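PDB 2CKS: endoglucanase E-5 from Thermobifida fusca, which catalyses, through the family 5 catalytic domain that makes up this chain, the endohydrolysis of (1->4)-beta-D-glucosidic linkages in cellulose, lichenin and cereal beta-D-glucans. Local coordinates for residues G30-G35 and I59-M64; I97-I102 and I136-N141; N131-I136 and V167-T172; A202-A207 and V229-T234. All blocks are in the same frame, centred on the assembly; numbering follows the deposited sequence. Where two conformers were deposited one is given.

Interaction 1 of 4, residues G30-G35 and I59-M64; sequences GMSTHG and IIRLSM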
loop_
_atom_site.group_PDB
_atom_site.type_symbol
_atom_site.label_atom_id
_atom_site.label_comp_id
_atom_site.label_asym_id
_atom_site.label_seq_id
_atom_site.Cartn_x
_atom_site.Cartn_y
_atom_site.Cartn_z
ATOM N N GLY A 30 -6.348 -4.108 4.917
ATOM C CA GLY A 30 -7.255 -3.104 4.411
ATOM C C GLY A 30 -7.258 -3.017 2.903
ATOM O O GLY A 30 -7.073 -4.015 2.230
ATOM N N MET A 31 -7.480 -1.807 2.398
ATOM C CA MET A 31 -7.691 -1.567 0.987
ATOM C C MET A 31 -6.818 -0.438 0.501
ATOM O O MET A 31 -6.548 0.515 1.229
ATOM C CB MET A 31 -9.142 -1.139 0.747
ATOM C CG MET A 31 -10.183 -2.221 0.956
ATOM S SD MET A 31 -9.957 -3.655 -0.146
ATOM C CE MET A 31 -10.097 -2.875 -1.744
ATOM N N SER A 32 -6.411 -0.547 -0.751
ATOM C CA SER A 32 -5.805 0.545 -1.489
ATOM C C SER A 32 -6.850 1.261 -2.318
ATOM O O SER A 32 -7.675 0.614 -2.955
ATOM C CB SER A 32 -4.736 0.014 -2.435
ATOM O OG SER A 32 -4.063 1.085 -3.085
ATOM N N THR A 33 -6.822 2.586 -2.329
ATOM C CA THR A 33 -7.562 3.325 -3.343
ATOM C C THR A 33 -6.933 3.046 -4.694
ATOM O O THR A 33 -5.796 2.564 -4.795
ATOM C CB THR A 33 -7.560 4.863 -3.118
ATOM O OG1 THR A 33 -6.263 5.404 -3.408
ATOM C CG2 THR A 33 -7.861 5.222 -1.663
ATOM N N HIS A 34 -7.682 3.361 -5.742
ATOM C CA HIS A 34 -7.111 3.424 -7.072
ATOM C C HIS A 34 -6.518 4.832 -7.169
ATOM O O HIS A 34 -6.505 5.584 -6.191
ATOM C CB HIS A 34 -8.192 3.150 -8.117
ATOM C CG HIS A 34 -7.669 2.673 -9.440
ATOM N ND1 HIS A 34 -8.336 1.732 -10.198
ATOM C CD2 HIS A 34 -6.567 3.012 -10.152
ATOM C CE1 HIS A 34 -7.664 1.511 -11.315
ATOM N NE2 HIS A 34 -6.586 2.273 -11.310
ATOM N N GLY A 35 -6.023 5.214 -8.328
ATOM C CA GLY A 35 -5.371 6.498 -8.454
ATOM C C GLY A 35 -6.366 7.606 -8.196
ATOM O O GLY A 35 -7.441 7.606 -8.786
ATOM N N ILE A 59 -6.553 -0.240 7.763
ATOM C CA ILE A 59 -5.613 0.616 7.057
ATOM C C ILE A 59 -6.135 0.906 5.650
ATOM O O ILE A 59 -6.825 0.074 5.038
ATOM C CB ILE A 59 -4.230 -0.100 7.047
ATOM C CG1 ILE A 59 -3.117 0.764 6.457
ATOM C CG2 ILE A 59 -4.294 -1.426 6.321
ATOM C CD1 ILE A 59 -1.729 0.277 6.875
ATOM N N ILE A 60 -5.823 2.098 5.165
ATOM C CA ILE A 60 -6.132 2.516 3.803
ATOM C C ILE A 60 -4.847 3.041 3.185
ATOM O O ILE A 60 -4.112 3.813 3.803
ATOM C CB ILE A 60 -7.254 3.591 3.762
ATOM C CG1 ILE A 60 -7.624 3.925 2.307
ATOM C CG2 ILE A 60 -6.869 4.850 4.510
ATOM C CD1 ILE A 60 -8.863 4.742 2.156
ATOM N N ARG A 61 -4.579 2.608 1.967
ATOM C CA ARG A 61 -3.470 3.130 1.196
ATOM C C ARG A 61 -4.013 4.145 0.202
ATOM O O ARG A 61 -4.912 3.839 -0.590
ATOM C CB ARG A 61 -2.779 1.983 0.493
ATOM C CG ARG A 61 -1.687 2.358 -0.480
ATOM C CD ARG A 61 -1.235 1.114 -1.131
ATOM N NE ARG A 61 -0.051 1.153 -1.961
ATOM C CZ ARG A 61 -0.027 0.806 -3.246
ATOM N NH1 ARG A 61 -1.131 0.520 -3.927
ATOM N NH2 ARG A 61 1.125 0.768 -3.867
ATOM N N LEU A 62 -3.476 5.361 0.269
ATOM C CA LEU A 62 -3.871 6.451 -0.608
ATOM C C LEU A 62 -2.918 6.525 -1.796
ATOM O O LEU A 62 -1.781 6.976 -1.665
ATOM C CB LEU A 62 -3.858 7.765 0.177
ATOM C CG LEU A 62 -4.706 7.779 1.451
ATOM C CD1 LEU A 62 -4.469 9.069 2.227
ATOM C CD2 LEU A 62 -6.175 7.604 1.138
ATOM N N SER A 63 -3.375 6.063 -2.955
ATOM C CA SER A 63 -2.515 5.896 -4.110
ATOM C C SER A 63 -2.567 7.137 -4.978
ATOM O O SER A 63 -3.591 7.440 -5.584
ATOM C CB SER A 63 -2.917 4.658 -4.912
ATOM O OG SER A 63 -2.683 3.482 -4.147
ATOM N N MET A 64 -1.460 7.855 -5.009
ATOM C CA MET A 64 -1.338 9.064 -5.808
ATOM C C MET A 64 -0.327 8.845 -6.925
ATOM O O MET A 64 0.882 8.857 -6.699
ATOM C CB MET A 64 -0.889 10.231 -4.932
ATOM C CG MET A 64 -0.807 11.575 -5.672
ATOM S SD MET A 64 -0.264 12.900 -4.603
ATOM C CE MET A 64 1.489 12.501 -4.473
#

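Interaction 2 of 4, residues I97-I102 and I136-N141; sequences IVDWHI and IANEPN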
loop_
_atom_site.group_PDB
_atom_site.type_symbol
_atom_site.label_atom_id
_atom_site.label_comp_id
_atom_site.label_asym_id
_atom_site.label_seq_id
_atom_site.Cartn_x
_atom_site.Cartn_y
_atom_site.Cartn_z
ATOM N N ILE A 97 -1.464 4.636 4.557
ATOM C CA ILE A 97 -0.231 4.595 3.790
ATOM C C ILE A 97 -0.298 5.674 2.731
ATOM O O ILE A 97 -1.223 5.693 1.927
ATOM C CB ILE A 97 -0.045 3.243 3.109
ATOM C CG1 ILE A 97 -0.022 2.136 4.154
ATOM C CG2 ILE A 97 1.227 3.260 2.254
ATOM C CD1 ILE A 97 0.022 0.749 3.577
ATOM N N VAL A 98 0.685 6.569 2.732
ATOM C CA VAL A 98 0.794 7.594 1.709
ATOM C C VAL A 98 1.651 7.016 0.598
ATOM O O VAL A 98 2.852 6.805 0.781
ATOM C CB VAL A 98 1.422 8.862 2.274
ATOM C CG1 VAL A 98 1.584 9.930 1.187
ATOM C CG2 VAL A 98 0.579 9.375 3.447
ATOM N N ASP A 99 1.016 6.740 -0.536
ATOM C CA ASP A 99 1.634 6.006 -1.632
ATOM C C ASP A 99 2.012 6.937 -2.784
ATOM O O ASP A 99 1.170 7.424 -3.529
ATOM C CB ASP A 99 0.703 4.886 -2.093
ATOM C CG ASP A 99 1.084 4.307 -3.435
ATOM O OD1 ASP A 99 0.170 3.823 -4.131
ATOM O OD2 ASP A 99 2.257 4.271 -3.868
ATOM N N TRP A 100 3.311 7.183 -2.882
ATOM C CA TRP A 100 3.934 7.863 -4.013
ATOM C C TRP A 100 3.963 6.881 -5.177
ATOM O O TRP A 100 4.872 6.065 -5.308
ATOM C CB TRP A 100 5.333 8.301 -3.575
ATOM C CG TRP A 100 6.040 9.174 -4.544
ATOM C CD1 TRP A 100 7.074 8.829 -5.356
ATOM C CD2 TRP A 100 5.773 10.550 -4.798
ATOM N NE1 TRP A 100 7.482 9.913 -6.097
ATOM C CE2 TRP A 100 6.687 10.982 -5.776
ATOM C CE3 TRP A 100 4.849 11.471 -4.293
ATOM C CZ2 TRP A 100 6.694 12.285 -6.258
ATOM C CZ3 TRP A 100 4.860 12.754 -4.763
ATOM C CH2 TRP A 100 5.775 13.159 -5.736
ATOM N N HIS A 101 2.932 6.947 -6.013
ATOM C CA HIS A 101 2.578 5.845 -6.894
ATOM C C HIS A 101 3.257 5.938 -8.248
ATOM O O HIS A 101 2.616 6.149 -9.280
ATOM C CB HIS A 101 1.058 5.730 -7.035
ATOM C CG HIS A 101 0.598 4.400 -7.526
ATOM N ND1 HIS A 101 0.330 3.345 -6.678
ATOM C CD2 HIS A 101 0.348 3.952 -8.780
ATOM C CE1 HIS A 101 -0.067 2.306 -7.392
ATOM N NE2 HIS A 101 -0.071 2.648 -8.669
ATOM N N ILE A 102 4.572 5.775 -8.226
ATOM C CA ILE A 102 5.347 5.722 -9.453
ATOM C C ILE A 102 5.128 4.375 -10.126
ATOM O O ILE A 102 4.893 3.359 -9.456
ATOM C CB ILE A 102 6.848 5.993 -9.198
ATOM C CG1 ILE A 102 7.489 4.900 -8.330
ATOM C CG2 ILE A 102 7.035 7.371 -8.582
ATOM C CD1 ILE A 102 8.461 4.000 -9.091
ATOM N N ILE A 136 7.420 5.219 -0.386
ATOM C CA ILE A 136 8.178 6.220 -1.155
ATOM C C ILE A 136 8.367 5.926 -2.653
ATOM O O ILE A 136 8.800 6.805 -3.395
ATOM C CB ILE A 136 9.541 6.500 -0.490
ATOM C CG1 ILE A 136 10.376 5.220 -0.402
ATOM C CG2 ILE A 136 9.329 7.145 0.877
ATOM C CD1 ILE A 136 11.821 5.464 -0.041
ATOM N N ALA A 137 8.012 4.721 -3.097
ATOM C CA ALA A 137 8.120 4.347 -4.508
ATOM C C ALA A 137 7.339 3.065 -4.792
ATOM O O ALA A 137 7.885 1.967 -4.712
ATOM C CB ALA A 137 9.590 4.167 -4.892
ATOM N N ASN A 138 6.062 3.225 -5.117
ATOM C CA ASN A 138 5.135 2.111 -5.374
ATOM C C ASN A 138 5.740 0.889 -6.085
ATOM O O ASN A 138 5.875 -0.183 -5.476
ATOM C CB ASN A 138 3.937 2.655 -6.165
ATOM C CG ASN A 138 3.097 1.575 -6.807
ATOM O OD1 ASN A 138 2.653 0.643 -6.142
ATOM N ND2 ASN A 138 2.893 1.683 -8.126
ATOM N N GLU A 139 6.088 1.048 -7.364
ATOM C CA GLU A 139 6.525 -0.072 -8.207
ATOM C C GLU A 139 7.735 0.275 -9.079
ATOM O O GLU A 139 7.601 0.504 -10.278
ATOM C CB GLU A 139 5.360 -0.594 -9.063
ATOM C CG GLU A 139 4.396 -1.475 -8.278
ATOM C CD GLU A 139 3.434 -2.271 -9.144
ATOM O OE1 GLU A 139 3.377 -2.019 -10.373
ATOM O OE2 GLU A 139 2.723 -3.159 -8.591
ATOM N N PRO A 140 8.926 0.274 -8.480
ATOM C CA PRO A 140 10.157 0.429 -9.268
ATOM C C PRO A 140 10.220 -0.658 -10.325
ATOM O O PRO A 140 9.851 -1.791 -10.049
ATOM C CB PRO A 140 11.280 0.225 -8.236
ATOM C CG PRO A 140 10.649 0.529 -6.899
ATOM C CD PRO A 140 9.220 0.082 -7.048
ATOM N N ASN A 141 10.633 -0.316 -11.533
ATOM C CA ASN A 141 10.852 -1.321 -12.556
ATOM C C ASN A 141 11.911 -0.859 -13.549
ATOM O O ASN A 141 12.080 0.338 -13.785
ATOM C CB ASN A 141 9.527 -1.700 -13.251
ATOM C CG ASN A 141 8.829 -0.519 -13.895
ATOM O OD1 ASN A 141 8.995 -0.275 -15.095
ATOM N ND2 ASN A 141 8.015 0.208 -13.115
#

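Interaction 3 of 4, residues N131-I136 and V167-T172; sequences NVLYEI and VIIVGT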
loop_
_atom_site.group_PDB
_atom_site.type_symbol
_atom_site.label_atom_id
_atom_site.label_comp_id
_atom_site.label_asym_id
_atom_site.label_seq_id
_atom_site.Cartn_x
_atom_site.Cartn_y
_atom_site.Cartn_z
ATOM N N ASN A 131 -0.219 7.248 13.019
ATOM C CA ASN A 131 -0.920 6.264 12.200
ATOM C C ASN A 131 -0.618 6.355 10.715
ATOM O O ASN A 131 -1.280 5.704 9.912
ATOM C CB ASN A 131 -2.441 6.398 12.410
ATOM C CG ASN A 131 -2.983 7.734 11.922
ATOM O OD1 ASN A 131 -2.479 8.790 12.300
ATOM N ND2 ASN A 131 -4.013 7.697 11.077
ATOM N N VAL A 132 0.384 7.147 10.358
ATOM C CA VAL A 132 0.741 7.383 8.965
ATOM C C VAL A 132 2.061 6.670 8.653
ATOM O O VAL A 132 3.042 6.810 9.388
ATOM C CB VAL A 132 0.880 8.889 8.692
ATOM C CG1 VAL A 132 1.188 9.149 7.232
ATOM C CG2 VAL A 132 -0.403 9.630 9.099
ATOM N N LEU A 133 2.047 5.877 7.581
ATOM C CA LEU A 133 3.213 5.192 7.031
ATOM C C LEU A 133 3.465 5.780 5.635
ATOM O O LEU A 133 2.532 6.163 4.934
ATOM C CB LEU A 133 2.952 3.691 6.905
ATOM C CG LEU A 133 2.687 2.898 8.186
ATOM C CD1 LEU A 133 1.251 3.047 8.653
ATOM C CD2 LEU A 133 3.025 1.421 7.978
ATOM N N TYR A 134 4.726 5.855 5.239
ATOM C CA TYR A 134 5.125 6.508 3.989
ATOM C C TYR A 134 5.658 5.490 3.004
ATOM O O TYR A 134 6.634 4.815 3.293
ATOM C CB TYR A 134 6.214 7.546 4.274
ATOM C CG TYR A 134 5.765 8.639 5.200
ATOM C CD1 TYR A 134 5.222 9.795 4.703
ATOM C CD2 TYR A 134 5.856 8.502 6.575
ATOM C CE1 TYR A 134 4.800 10.802 5.540
ATOM C CE2 TYR A 134 5.427 9.513 7.418
ATOM C CZ TYR A 134 4.903 10.658 6.892
ATOM O OH TYR A 134 4.469 11.663 7.725
ATOM N N GLU A 135 5.022 5.376 1.847
ATOM C CA GLU A 135 5.444 4.447 0.804
ATOM C C GLU A 135 6.097 5.272 -0.304
ATOM O O GLU A 135 5.415 5.935 -1.073
ATOM C CB GLU A 135 4.249 3.652 0.276
ATOM C CG GLU A 135 4.601 2.651 -0.821
ATOM C CD GLU A 135 3.443 1.753 -1.214
ATOM O OE1 GLU A 135 3.678 0.803 -1.992
ATOM O OE2 GLU A 135 2.305 1.980 -0.738
ATOM N N ILE A 136 7.420 5.219 -0.386
ATOM C CA ILE A 136 8.178 6.220 -1.155
ATOM C C ILE A 136 8.367 5.926 -2.653
ATOM O O ILE A 136 8.800 6.805 -3.395
ATOM C CB ILE A 136 9.541 6.500 -0.490
ATOM C CG1 ILE A 136 10.376 5.220 -0.402
ATOM C CG2 ILE A 136 9.329 7.145 0.877
ATOM C CD1 ILE A 136 11.821 5.464 -0.041
ATOM N N VAL A 167 7.097 4.847 10.044
ATOM C CA VAL A 167 7.520 3.686 9.294
ATOM C C VAL A 167 7.517 4.060 7.833
ATOM O O VAL A 167 6.593 4.716 7.358
ATOM C CB VAL A 167 6.552 2.519 9.519
ATOM C CG1 VAL A 167 6.936 1.327 8.660
ATOM C CG2 VAL A 167 6.533 2.135 10.995
ATOM N N ILE A 168 8.568 3.659 7.137
ATOM C CA ILE A 168 8.694 3.895 5.709
ATOM C C ILE A 168 8.732 2.551 4.993
ATOM O O ILE A 168 9.436 1.641 5.404
ATOM C CB ILE A 168 9.940 4.746 5.415
ATOM C CG1 ILE A 168 9.738 6.155 5.998
ATOM C CG2 ILE A 168 10.215 4.806 3.923
ATOM C CD1 ILE A 168 11.005 6.976 6.110
ATOM N N ILE A 169 7.946 2.439 3.929
ATOM C CA ILE A 169 7.862 1.247 3.112
ATOM C C ILE A 169 8.597 1.528 1.801
ATOM O O ILE A 169 8.301 2.493 1.111
ATOM C CB ILE A 169 6.392 0.866 2.822
ATOM C CG1 ILE A 169 5.635 0.623 4.131
ATOM C CG2 ILE A 169 6.339 -0.372 1.934
ATOM C CD1 ILE A 169 4.118 0.513 3.974
ATOM N N VAL A 170 9.532 0.654 1.445
ATOM C CA VAL A 170 10.393 0.842 0.291
ATOM C C VAL A 170 10.030 -0.169 -0.792
ATOM O O VAL A 170 9.993 -1.374 -0.541
ATOM C CB VAL A 170 11.856 0.652 0.676
ATOM C CG1 VAL A 170 12.773 0.789 -0.547
ATOM C CG2 VAL A 170 12.241 1.653 1.759
ATOM N N GLY A 171 9.761 0.327 -1.991
ATOM C CA GLY A 171 9.448 -0.516 -3.130
ATOM C C GLY A 171 10.624 -1.401 -3.501
ATOM O O GLY A 171 11.752 -1.108 -3.143
ATOM N N THR A 172 10.347 -2.486 -4.208
ATOM C CA THR A 172 11.374 -3.454 -4.565
ATOM C C THR A 172 11.431 -3.689 -6.070
ATOM O O THR A 172 10.594 -3.200 -6.834
ATOM C CB THR A 172 11.192 -4.773 -3.764
ATOM O OG1 THR A 172 9.896 -5.347 -3.982
ATOM C CG2 THR A 172 11.261 -4.516 -2.261
HETATM O O HOH W 1 4.422 4.962 10.874
#

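Interaction 4 of 4, residues A202-A207 and V229-T234; sequences AFHFYA and VTEFGT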
loop_
_atom_site.group_PDB
_atom_site.type_symbol
_atom_site.label_atom_id
_atom_site.label_comp_id
_atom_site.label_asym_id
_atom_site.label_seq_id
_atom_site.Cartn_x
_atom_site.Cartn_y
_atom_site.Cartn_z
ATOM N N ALA A 202 8.163 -3.533 0.220
ATOM C CA ALA A 202 6.898 -3.853 -0.427
ATOM C C ALA A 202 6.964 -5.102 -1.294
ATOM O O ALA A 202 7.959 -5.359 -1.975
ATOM C CB ALA A 202 6.438 -2.679 -1.247
ATOM N N PHE A 203 5.873 -5.867 -1.284
ATOM C CA PHE A 203 5.654 -6.954 -2.219
ATOM C C PHE A 203 4.258 -6.851 -2.807
ATOM O O PHE A 203 3.290 -6.593 -2.094
ATOM C CB PHE A 203 5.827 -8.299 -1.519
ATOM C CG PHE A 203 5.644 -9.488 -2.425
ATOM C CD1 PHE A 203 6.527 -9.727 -3.470
ATOM C CD2 PHE A 203 4.596 -10.368 -2.229
ATOM C CE1 PHE A 203 6.363 -10.828 -4.298
ATOM C CE2 PHE A 203 4.428 -11.471 -3.057
ATOM C CZ PHE A 203 5.318 -11.707 -4.080
ATOM N N HIS A 204 4.176 -7.030 -4.117
ATOM C CA HIS A 204 2.919 -6.988 -4.853
ATOM C C HIS A 204 2.734 -8.277 -5.613
ATOM O O HIS A 204 3.675 -8.789 -6.205
ATOM C CB HIS A 204 2.935 -5.848 -5.867
ATOM C CG HIS A 204 2.967 -4.482 -5.251
ATOM N ND1 HIS A 204 2.867 -3.332 -6.003
ATOM C CD2 HIS A 204 3.092 -4.079 -3.965
ATOM C CE1 HIS A 204 2.926 -2.282 -5.204
ATOM N NE2 HIS A 204 3.066 -2.706 -3.963
ATOM N N PHE A 205 1.507 -8.778 -5.642
ATOM C CA PHE A 205 1.209 -9.991 -6.389
ATOM C C PHE A 205 -0.233 -9.972 -6.883
ATOM O O PHE A 205 -1.092 -9.328 -6.295
ATOM C CB PHE A 205 1.459 -11.240 -5.537
ATOM C CG PHE A 205 0.490 -11.408 -4.390
ATOM C CD1 PHE A 205 -0.727 -12.067 -4.572
ATOM C CD2 PHE A 205 0.792 -10.920 -3.124
ATOM C CE1 PHE A 205 -1.631 -12.218 -3.521
ATOM C CE2 PHE A 205 -0.110 -11.073 -2.061
ATOM C CZ PHE A 205 -1.321 -11.717 -2.260
ATOM N N TYR A 206 -0.482 -10.739 -7.936
ATOM C CA TYR A 206 -1.798 -10.914 -8.519
ATOM C C TYR A 206 -1.967 -12.425 -8.666
ATOM O O TYR A 206 -1.282 -13.047 -9.475
ATOM C CB TYR A 206 -1.891 -10.150 -9.846
ATOM C CG TYR A 206 -2.005 -8.669 -9.591
ATOM C CD1 TYR A 206 -3.246 -8.067 -9.467
ATOM C CD2 TYR A 206 -0.874 -7.884 -9.387
ATOM C CE1 TYR A 206 -3.366 -6.713 -9.194
ATOM C CE2 TYR A 206 -0.982 -6.527 -9.097
ATOM C CZ TYR A 206 -2.237 -5.949 -9.004
ATOM O OH TYR A 206 -2.378 -4.602 -8.735
ATOM N N ALA A 207 -2.858 -13.000 -7.859
ATOM C CA ALA A 207 -2.883 -14.445 -7.615
ATOM C C ALA A 207 -3.131 -15.315 -8.843
ATOM O O ALA A 207 -2.646 -16.443 -8.892
ATOM C CB ALA A 207 -3.892 -14.780 -6.522
ATOM N N VAL A 229 2.470 -6.005 2.123
ATOM C CA VAL A 229 1.901 -6.195 0.808
ATOM C C VAL A 229 1.002 -4.989 0.502
ATOM O O VAL A 229 -0.186 -4.998 0.782
ATOM C CB VAL A 229 1.176 -7.552 0.704
ATOM C CG1 VAL A 229 0.414 -7.668 -0.603
ATOM C CG2 VAL A 229 2.204 -8.679 0.829
ATOM N N THR A 230 1.591 -3.937 -0.060
ATOM C CA THR A 230 0.852 -2.688 -0.274
ATOM C C THR A 230 -0.105 -2.745 -1.463
ATOM O O THR A 230 -0.941 -1.866 -1.619
ATOM C CB THR A 230 1.796 -1.486 -0.430
ATOM O OG1 THR A 230 2.778 -1.758 -1.427
ATOM C CG2 THR A 230 2.599 -1.234 0.830
ATOM N N GLU A 231 0.001 -3.781 -2.285
ATOM C CA GLU A 231 -0.901 -3.927 -3.414
ATOM C C GLU A 231 -0.983 -5.386 -3.817
ATOM O O GLU A 231 0.031 -6.001 -4.110
ATOM C CB GLU A 231 -0.389 -3.092 -4.578
ATOM C CG GLU A 231 -1.407 -2.856 -5.664
ATOM C CD GLU A 231 -0.829 -2.032 -6.790
ATOM O OE1 GLU A 231 -0.755 -2.555 -7.922
ATOM O OE2 GLU A 231 -0.448 -0.871 -6.533
ATOM N N PHE A 232 -2.189 -5.942 -3.829
ATOM C CA PHE A 232 -2.383 -7.266 -4.416
ATOM C C PHE A 232 -3.762 -7.422 -5.006
ATOM O O PHE A 232 -4.687 -6.683 -4.680
ATOM C CB PHE A 232 -2.124 -8.395 -3.407
ATOM C CG PHE A 232 -3.276 -8.663 -2.475
ATOM C CD1 PHE A 232 -3.460 -7.892 -1.353
ATOM C CD2 PHE A 232 -4.171 -9.694 -2.724
ATOM C CE1 PHE A 232 -4.501 -8.128 -0.491
ATOM C CE2 PHE A 232 -5.243 -9.929 -1.856
ATOM C CZ PHE A 232 -5.399 -9.136 -0.733
ATOM N N GLY A 233 -3.880 -8.400 -5.886
ATOM C CA GLY A 233 -5.143 -8.746 -6.495
ATOM C C GLY A 233 -5.327 -10.246 -6.520
ATOM O O GLY A 233 -4.378 -11.017 -6.344
ATOM N N THR A 234 -6.565 -10.654 -6.768
ATOM C CA THR A 234 -6.904 -12.064 -6.902
ATOM C C THR A 234 -6.971 -12.483 -8.362
ATOM O O THR A 234 -7.138 -13.665 -8.647
ATOM C CB THR A 234 -8.249 -12.375 -6.205
ATOM O OG1 THR A 234 -9.287 -11.536 -6.725
ATOM C CG2 THR A 234 -8.201 -12.050 -4.727
#

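Interaction 1 of 4, residues G30-G35 and I59-M64
Thr-33 and Ser-63 meet at the tight end of this contact. The amide of Ser-63 points at the threonine hydroxyl, N to Thr-33 OG1 3.0 Å, in an almost straight bond of 173°. The same hydroxyl donates to His-34 O, with Thr-33 OG1 2.8 Å from it. Two bonds thus fix its rotation. A chi1 of 72° sets OG1 between the backbone N and the carbonyl carbon. It also lays Thr-33 CG2 4.0 Å from both Ile-60 CD1 and Leu-62 CD2. With an alanine here, the Ser-63 amide would probably lose its acceptor and a gap open beside those two methyls. The backbone adds a bond from Thr-33 N to Arg-61 O, 2.9 Å long.

The segments lie on the first two strands of the (beta/alpha)8 barrel, parallel to within 6°. Ser-32 and Arg-61 share the face that looks into the barrel. Arg-61 NH1 donates to Ser-32 OG at 3.1 Å, close to the guanidinium plane, and Ser-32 OG in turn donates to Thr-33 O. The extended arginine also forms salt bridges to Glu-135 and Glu-231 and a hydrogen bond to Asn-138. Ser-63 OG is bonded to Asp-99.

The other end is looser. Met-31 N reaches Ile-59 O at 3.3 Å in a weak bond. The methionine side chain turns away toward Val-276. The far end of Ile-59 leads away from Gly-30.

Interaction 2 of 4, residues I97-I102 and I136-N141
Asn-138 lays its side-chain amide over one face of the His-101 ring. Its ND2 sits 3.1 Å above the ring plane of His-101, over the centre, and the two planes are 16° apart. This is a stack. One N-H of ND2 points to Ile-102 O, with Asn-138 ND2 2.9 Å from it. Asn-138 and Glu-139 form the Asn-Glu pair after the fourth barrel strand, a mark of clan GH-A glycosidases. By similarity Glu-139 is the proton donor; in this structure it binds a zinc ion together with Glu-231.

The Asn-138 amide lies over the imidazole because its CG is anti to the backbone N (chi1 165°). The backbone holds the loop in the same place. Asn-138 N meets Trp-100 O at 3.1 Å, nearly straight at 177°. Ile-102 N reaches that oxygen from the opposite face of the carbonyl plane and closes an inverse gamma turn centred on His-101. A weak bond runs from Glu-139 N to Ile-102 O.

Second-shell residues set these groups. Asp-99 OD1 takes the bond from His-101 ND1 at 2.6 Å, on its syn side and near the ring plane, which fixes the rotation of the imidazole. Arg-61 holds Asn-138 OD1. In one of the two conformers of Glu-139, its OE2 is bonded to His-204 ND1. Further out, Ile-102 CG1 packs on Ala-137 CB at 4.1 Å. Trp-100 CD1 lies 3.3 Å from Ile-136 O, an oxygen that is hydrogen-bonded to the hydroxyl of Tyr-151.

Interaction 3 of 4, residues N131-I136 and V167-T172
With Leu-133 CG beside its backbone N (chi1 -63°) and Val-167 CG1 anti to its own N (chi1 176°), the two side chains lie side by side and point the same way. These turns bring Leu-133 CD2 to 4.0 Å from Val-167 CG1. The same leucine methyl touches Ile-169 CD1 at 4.2 Å. On the opposite face, with Tyr-134 and Ile-168, the Ile-168 CG2 methyl meets Ile-136 CG2 at 3.9 Å. The Tyr-134 ring has Val-132 CG1 against one face, off-centre, and Val-167 O near its edge. Its hydroxyl is bonded to Asp-163, a residue of a zinc and sodium site.

Three backbone bonds join the chains. Tyr-134 N meets Val-167 O at 3.0 Å. Ile-169 N meets Tyr-134 O at 2.8 Å. Ile-136 N reaches Ile-169 O at 3.2 Å. Before the first of these the chains are spread, and one water bridges them. It donates to Val-132 O and accepts from Val-167 N, with the water 2.8 Å from that nitrogen.

Glu-135 and Ile-169 share the inner face. The extended Glu-135 side chain reaches a salt bridge with Arg-61 and a hydrogen bond with Thr-230. A buried carboxylate held in this way is likely to stay ionised. The strands run parallel with an angle of 25° between them. Helix 145-162 connects them, forming a beta-alpha-beta crossover, and they are the fourth and fifth strands of the TIM barrel.

Interaction 4 of 4, residues A202-A207 and V229-T234
Glu-231 passes over the face of the His-204 ring. Its CB stands 3.4 Å from the ring centroid of His-204, almost on the normal. The glutamate CG is anti to the backbone N (chi1 -164°), and the chain extends from there toward Tyr-206. Tyr-206 OH donates to Glu-231 OE1 at 2.7 Å, on the anti side of the carboxylate. The ring and carboxylate planes stand 75° apart. Arg-61 forms a salt bridge with the other oxygen, OE2, and a zinc ion is bound to OE1.

In the plane of the imidazole, His-204 NE2 donates to Thr-230 OG1 at 2.7 Å. Its ND1 is bonded to Glu-139 in one of that residue's two conformers. A leucine in its place would probably deprive Glu-139 and Thr-230 of this shared partner and take away the flat face under Glu-231 CB.

Gly-233 N lies over the Tyr-206 ring, 3.7 Å from CE1, offset toward the rim. On the other face of the sheet, Phe-232 CB sits over the centre of the Phe-205 ring. The two phenyl rings are near parallel, 23° apart, but slid so that they barely overlap. Phe-205 CE2 also touches Val-229 CG1 at 3.7 Å. Gly-233 N bonds to Phe-205 O at 3.0 Å and Ala-207 N to Gly-233 O at 2.9 Å. The bond from Phe-205 N to Glu-231 O is weak. Phe-203 O is buried without a partner. These are the sixth and seventh barrel strands, and Glu-231, the nucleophile by similarity, lies on the seventh, as in other clan GH-A enzymes.

Overall arrangement
All four contacts belong to one closed barrel of eight parallel strands. Their centres lie about 8 to 15 Å apart, with interactions 2 and 3 closest. Interaction 1 comes first along the chain and interaction 4 last. Interactions 2 and 3 cross between them and share Ile-136. Interaction 1 joins strands one and two, interaction 3 strands four and five, and interaction 4 strands six and seven. Interaction 2 links strand three to the loop after strand four. Their polar side chains converge inside the barrel. Arg-61 of interaction 1 contacts each of the others. Interactions 2 and 4 bring together Glu-139 and Glu-231, the catalytic pair by similarity.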